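Local coordinates for cutinase-like protein (Cryptococcus sp., PDB 2CZQ) that probably hydrolyses carboxylic esters, as a cutinase-like enzyme of the alpha/beta hydrolase fold, at residues A[11-16]-A[25-30]; A[156-161]-A[194-199]. All blocks are in the same frame, centred on the assembly; numbering follows the deposited sequence.

Contact 1: A[11-16]-A[25-30]; sequences LINTRG and AGFRTM
Asn13, on strand 9-14, meets the ring of Phe27 chiefly with its CB: this atom lies 3.7 Å from Phe27 CD2, an approach that is neither over the face nor at the edge. Asn13 OD1 stands a little farther off, 4.1 Å from the same CD2, and amide and ring planes are turned 65° apart, so nothing stacks. Thr14 contributes its backbone, with its O at the ring edge 4.1 Å from Phe27 CE2. With chi1 at -46°, Phe27 sets CG opposite its carbonyl carbon and carries the ring from the N-cap position of helix 28-37 to the strand, where CD2 and CE2 meet Asn13 and Thr14. Met30 SD lies at another part of the edge, in the ring plane, and Gln82 of strand 78-84 also touches Phe27. Beyond this close-packed part the segments separate, and Arg28 and Thr29 are exposed in the monomer. The Asn13 amide is buried yet engaged, OD1 taking the N-H of Ser24 and ND2 donating to Asn45 OD1. The chemistry implies a division of labour: carbon contacts join strand to helix start in this beta-alpha-beta unit, while the polar end of Asn13 ties down the connecting loop and Asn45.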
loop_
_atom_site.group_PDB
_atom_site.type_symbol
_atom_site.label_atom_id
_atom_site.label_comp_id
_atom_site.label_asym_id
_atom_site.label_seq_id
_atom_site.Cartn_x
_atom_site.Cartn_y
_atom_site.Cartn_z
ATOM N N LEU A 11 10.173 -3.269 -1.381
ATOM C CA LEU A 11 8.771 -3.034 -1.691
ATOM C C LEU A 11 8.007 -4.188 -1.065
ATOM O O LEU A 11 7.997 -5.301 -1.592
ATOM C CB LEU A 11 8.564 -2.972 -3.209
ATOM C CG LEU A 11 9.495 -2.016 -3.970
ATOM C CD1 LEU A 11 9.292 -2.137 -5.470
ATOM C CD2 LEU A 11 9.304 -0.571 -3.523
ATOM N N ILE A 12 7.432 -3.933 0.106
ATOM C CA ILE A 12 6.678 -4.944 0.826
ATOM C C ILE A 12 5.246 -4.835 0.342
ATOM O O ILE A 12 4.610 -3.794 0.525
ATOM C CB ILE A 12 6.750 -4.707 2.356
ATOM C CG1 ILE A 12 8.179 -4.910 2.878
ATOM C CG2 ILE A 12 5.746 -5.610 3.094
ATOM C CD1 ILE A 12 8.379 -4.520 4.337
ATOM N N ASN A 13 4.746 -5.895 -0.283
ATOM C CA ASN A 13 3.388 -5.865 -0.809
ATOM C C ASN A 13 2.544 -6.983 -0.234
ATOM O O ASN A 13 2.983 -8.137 -0.156
ATOM C CB ASN A 13 3.371 -5.867 -2.346
ATOM C CG ASN A 13 3.679 -7.228 -2.943
ATOM O OD1 ASN A 13 2.772 -7.940 -3.385
ATOM N ND2 ASN A 13 4.955 -7.601 -2.959
ATOM N N THR A 14 1.334 -6.615 0.180
ATOM C CA THR A 14 0.390 -7.542 0.773
ATOM C C THR A 14 -0.816 -7.657 -0.151
ATOM O O THR A 14 -1.453 -6.655 -0.503
ATOM C CB THR A 14 -0.012 -7.068 2.171
ATOM O OG1 THR A 14 1.171 -6.832 2.941
ATOM C CG2 THR A 14 -0.755 -8.165 2.927
ATOM N N ARG A 15 -1.117 -8.891 -0.538
ATOM C CA ARG A 15 -2.054 -9.170 -1.616
ATOM C C ARG A 15 -3.503 -9.244 -1.150
ATOM O O ARG A 15 -3.800 -9.238 0.050
ATOM C CB ARG A 15 -1.658 -10.471 -2.309
ATOM C CG ARG A 15 -2.000 -11.721 -1.526
ATOM C CD ARG A 15 -1.231 -12.915 -2.012
ATOM N NE ARG A 15 -1.645 -14.176 -1.407
ATOM C CZ ARG A 15 -1.227 -14.626 -0.232
ATOM N NH1 ARG A 15 -0.393 -13.907 0.511
ATOM N NH2 ARG A 15 -1.638 -15.808 0.202
ATOM N N GLY A 16 -4.404 -9.311 -2.125
ATOM C CA GLY A 16 -5.820 -9.451 -1.856
ATOM C C GLY A 16 -6.260 -10.892 -1.667
ATOM O O GLY A 16 -5.558 -11.843 -2.042
ATOM N N ALA A 25 -1.043 -9.036 -8.015
ATOM C CA ALA A 25 -1.268 -8.470 -9.336
ATOM C C ALA A 25 -1.423 -6.954 -9.256
ATOM O O ALA A 25 -1.142 -6.255 -10.228
ATOM C CB ALA A 25 -2.492 -9.089 -9.975
ATOM N N GLY A 26 -1.862 -6.449 -8.103
ATOM C CA GLY A 26 -2.025 -5.019 -7.914
ATOM C C GLY A 26 -0.761 -4.194 -8.076
ATOM O O GLY A 26 -0.855 -3.004 -8.360
ATOM N N PHE A 27 0.410 -4.810 -7.890
ATOM C CA PHE A 27 1.670 -4.059 -7.891
ATOM C C PHE A 27 2.694 -4.539 -8.893
ATOM O O PHE A 27 3.771 -3.971 -8.983
ATOM C CB PHE A 27 2.275 -4.013 -6.480
ATOM C CG PHE A 27 1.264 -3.666 -5.452
ATOM C CD1 PHE A 27 0.726 -2.386 -5.415
ATOM C CD2 PHE A 27 0.760 -4.632 -4.596
ATOM C CE1 PHE A 27 -0.274 -2.064 -4.516
ATOM C CE2 PHE A 27 -0.239 -4.319 -3.681
ATOM C CZ PHE A 27 -0.763 -3.033 -3.643
ATOM N N ARG A 28 2.368 -5.567 -9.665
ATOM C CA ARG A 28 3.364 -6.176 -10.543
ATOM C C ARG A 28 3.989 -5.177 -11.518
ATOM O O ARG A 28 5.215 -5.099 -11.637
ATOM C CB ARG A 28 2.740 -7.342 -11.310
ATOM C CG ARG A 28 3.739 -8.325 -11.899
ATOM C CD ARG A 28 3.114 -9.600 -12.470
ATOM N NE ARG A 28 1.868 -9.974 -11.797
ATOM C CZ ARG A 28 1.624 -11.164 -11.254
ATOM N NH1 ARG A 28 2.538 -12.126 -11.288
ATOM N NH2 ARG A 28 0.457 -11.393 -10.670
ATOM N N THR A 29 3.159 -4.418 -12.224
ATOM C CA THR A 29 3.690 -3.484 -13.201
ATOM C C THR A 29 4.497 -2.378 -12.539
ATOM O O THR A 29 5.655 -2.162 -12.895
ATOM C CB THR A 29 2.569 -2.935 -14.071
ATOM O OG1 THR A 29 2.099 -4.007 -14.894
ATOM C CG2 THR A 29 3.096 -1.893 -15.061
ATOM N N MET A 30 3.917 -1.701 -11.554
ATOM C CA MET A 30 4.646 -0.608 -10.926
ATOM C C MET A 30 5.956 -1.097 -10.321
ATOM O O MET A 30 6.962 -0.393 -10.380
ATOM C CB MET A 30 3.799 0.139 -9.894
ATOM C CG MET A 30 3.471 -0.636 -8.621
ATOM S SD MET A 30 2.398 0.281 -7.510
ATOM C CE MET A 30 0.829 0.193 -8.394
#

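Contact 2: A[156-161]-A[194-199]; sequences KTLDVC and YKFAVN
Lys195 O, one residue before the Phe196 that meets strand 157-160, is gripped twice by Asn199. The backbone N of Asn199 makes the helical bond to it, and in the conformer described ND2 adds a second, 2.9 Å from Lys195 O with an N-H...O angle of 163°. The two donors arrive from opposite faces of the carbonyl plane, ND2 standing 38° out of it. ND2 also donates to Ala205 OXT at the C-terminus; Asn199 is modelled in two conformers, so its side-chain bonds are less certain. Across the contact no hydrogen bond forms. Phe196, CG anti to its backbone N (chi1 172°), extends its ring to the strand, where Leu158 CB lies over one face in a CH-pi contact, 4.2 Å from the ring centroid and shifted toward the rim. In the conformer described, one of two, Leu158 CD1 approaches Phe196 CD1 at 3.5 Å. At the ring edge, in its plane, Lys156 O sits 3.4 Å from Phe196 CZ. The Lys156 side chain leads away to a cation-pi contact with Phe105, its NZ bonding to Phe105 O and Val108 O. Met192, one helical turn before Phe196, also touches Leu158. Helix 187-200 thus packs on the sheet through aliphatic and aromatic surface, and the carbonyl at the ring's C-H edge implies at most a weak electrostatic attraction added to dispersion.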
loop_
_atom_site.group_PDB
_atom_site.type_symbol
_atom_site.label_atom_id
_atom_site.label_comp_id
_atom_site.label_asym_id
_atom_site.label_seq_id
_atom_site.Cartn_x
_atom_site.Cartn_y
_atom_site.Cartn_z
ATOM N N LYS A 156 2.624 10.681 3.959
ATOM C CA LYS A 156 3.431 9.810 3.106
ATOM C C LYS A 156 2.649 8.583 2.630
ATOM O O LYS A 156 3.229 7.560 2.279
ATOM C CB LYS A 156 4.760 9.439 3.773
ATOM C CG LYS A 156 4.627 8.653 5.053
ATOM C CD LYS A 156 5.996 8.461 5.683
ATOM C CE LYS A 156 5.873 7.834 7.058
ATOM N NZ LYS A 156 7.209 7.538 7.657
ATOM N N THR A 157 1.326 8.717 2.592
ATOM C CA THR A 157 0.436 7.685 2.087
ATOM C C THR A 157 -0.273 8.178 0.834
ATOM O O THR A 157 -0.589 9.367 0.701
ATOM C CB THR A 157 -0.596 7.318 3.175
ATOM O OG1 THR A 157 0.085 6.774 4.312
ATOM C CG2 THR A 157 -1.538 6.203 2.719
ATOM N N LEU A 158 -0.522 7.245 -0.074
ATOM C CA LEU A 158 -1.426 7.451 -1.183
ATOM C C LEU A 158 -2.421 6.311 -1.123
ATOM O O LEU A 158 -2.030 5.142 -1.220
ATOM C CB LEU A 158 -0.676 7.411 -2.509
ATOM C CG LEU A 158 -0.308 8.717 -3.207
ATOM C CD1 LEU A 158 0.226 8.392 -4.590
ATOM C CD2 LEU A 158 -1.470 9.700 -3.303
ATOM N N ASP A 159 -3.689 6.651 -0.902
ATOM C CA ASP A 159 -4.766 5.671 -0.830
ATOM C C ASP A 159 -5.636 5.830 -2.075
ATOM O O ASP A 159 -6.444 6.760 -2.186
ATOM C CB ASP A 159 -5.570 5.839 0.459
ATOM C CG ASP A 159 -6.506 4.683 0.718
ATOM O OD1 ASP A 159 -6.589 3.779 -0.150
ATOM O OD2 ASP A 159 -7.187 4.611 1.767
ATOM N N VAL A 160 -5.418 4.924 -3.020
ATOM C CA VAL A 160 -6.013 4.997 -4.341
ATOM C C VAL A 160 -7.282 4.161 -4.376
ATOM O O VAL A 160 -7.252 2.946 -4.153
ATOM C CB VAL A 160 -5.014 4.524 -5.418
ATOM C CG1 VAL A 160 -5.602 4.678 -6.812
ATOM C CG2 VAL A 160 -3.688 5.271 -5.298
ATOM N N CYS A 161 -8.397 4.829 -4.645
ATOM C CA CYS A 161 -9.691 4.174 -4.695
ATOM C C CYS A 161 -10.342 4.530 -6.014
ATOM O O CYS A 161 -10.656 5.696 -6.265
ATOM C CB CYS A 161 -10.575 4.625 -3.530
ATOM S SG CYS A 161 -12.201 3.841 -3.533
ATOM N N TYR A 194 4.282 3.770 -9.247
ATOM C CA TYR A 194 5.698 3.765 -9.592
ATOM C C TYR A 194 6.335 5.125 -9.285
ATOM O O TYR A 194 7.377 5.189 -8.634
ATOM C CB TYR A 194 5.897 3.321 -11.054
ATOM C CG TYR A 194 6.893 4.136 -11.842
ATOM C CD1 TYR A 194 6.461 5.054 -12.796
ATOM C CD2 TYR A 194 8.264 4.004 -11.628
ATOM C CE1 TYR A 194 7.363 5.817 -13.519
ATOM C CE2 TYR A 194 9.173 4.765 -12.346
ATOM C CZ TYR A 194 8.717 5.667 -13.288
ATOM O OH TYR A 194 9.629 6.423 -13.982
ATOM N N LYS A 195 5.702 6.211 -9.730
ATOM C CA LYS A 195 6.261 7.537 -9.488
ATOM C C LYS A 195 6.309 7.865 -8.001
ATOM O O LYS A 195 7.295 8.427 -7.514
ATOM C CB LYS A 195 5.481 8.610 -10.243
ATOM C CG LYS A 195 5.684 8.549 -11.739
ATOM C CD LYS A 195 5.118 9.747 -12.472
ATOM C CE LYS A 195 5.407 9.604 -13.958
ATOM N NZ LYS A 195 5.038 10.794 -14.772
ATOM N N PHE A 196 5.243 7.504 -7.290
ATOM C CA PHE A 196 5.153 7.723 -5.851
ATOM C C PHE A 196 6.321 7.043 -5.139
ATOM O O PHE A 196 7.042 7.675 -4.364
ATOM C CB PHE A 196 3.813 7.193 -5.334
ATOM C CG PHE A 196 3.678 7.189 -3.837
ATOM C CD1 PHE A 196 3.363 8.353 -3.150
ATOM C CD2 PHE A 196 3.836 6.008 -3.115
ATOM C CE1 PHE A 196 3.211 8.342 -1.766
ATOM C CE2 PHE A 196 3.691 5.994 -1.735
ATOM C CZ PHE A 196 3.374 7.161 -1.064
ATOM N N ALA A 197 6.508 5.756 -5.417
ATOM C CA ALA A 197 7.564 4.988 -4.769
ATOM C C ALA A 197 8.946 5.537 -5.098
ATOM O O ALA A 197 9.753 5.756 -4.199
ATOM C CB ALA A 197 7.473 3.534 -5.149
ATOM N N VAL A 198 9.227 5.765 -6.378
ATOM C CA VAL A 198 10.556 6.230 -6.765
ATOM C C VAL A 198 10.860 7.574 -6.099
ATOM O O VAL A 198 11.947 7.776 -5.547
ATOM C CB VAL A 198 10.729 6.294 -8.297
ATOM C CG1 VAL A 198 12.007 7.033 -8.676
ATOM C CG2 VAL A 198 10.744 4.889 -8.877
ATOM N N ASN A 199 9.890 8.483 -6.116
ATOM C CA ASN A 199 10.086 9.781 -5.480
ATOM C C ASN A 199 10.270 9.683 -3.967
ATOM O O ASN A 199 11.173 10.309 -3.415
ATOM C CB ASN A 199 8.954 10.741 -5.837
ATOM C CG ASN A 199 9.203 11.456 -7.142
ATOM O OD1 ASN A 199 9.906 12.463 -7.183
ATOM N ND2 ASN A 199 8.643 10.930 -8.223
#

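How the contacts relate
Both contacts set a helix or its N-terminal end against the same parallel sheet, their centres about 12 Å apart. They touch where Met30 CB of contact 1 lies 3.7 Å from Tyr194 N of contact 2, so helices 28-37 and 187-200 pack together on one side of the sheet; Gln190 reinforces the join through bonds to Met30 N and Gly26 O. Chain near both contacts also borders the probable catalytic centre. In contact 1 the side chain of Thr14 touches the likely nucleophile elbow around Ser85. After contact 2, the chain from Cys161 enters the loop closed by the disulfide with Cys168, which contains Asp165, the probable acid of a Ser85-His180-Asp165 triad.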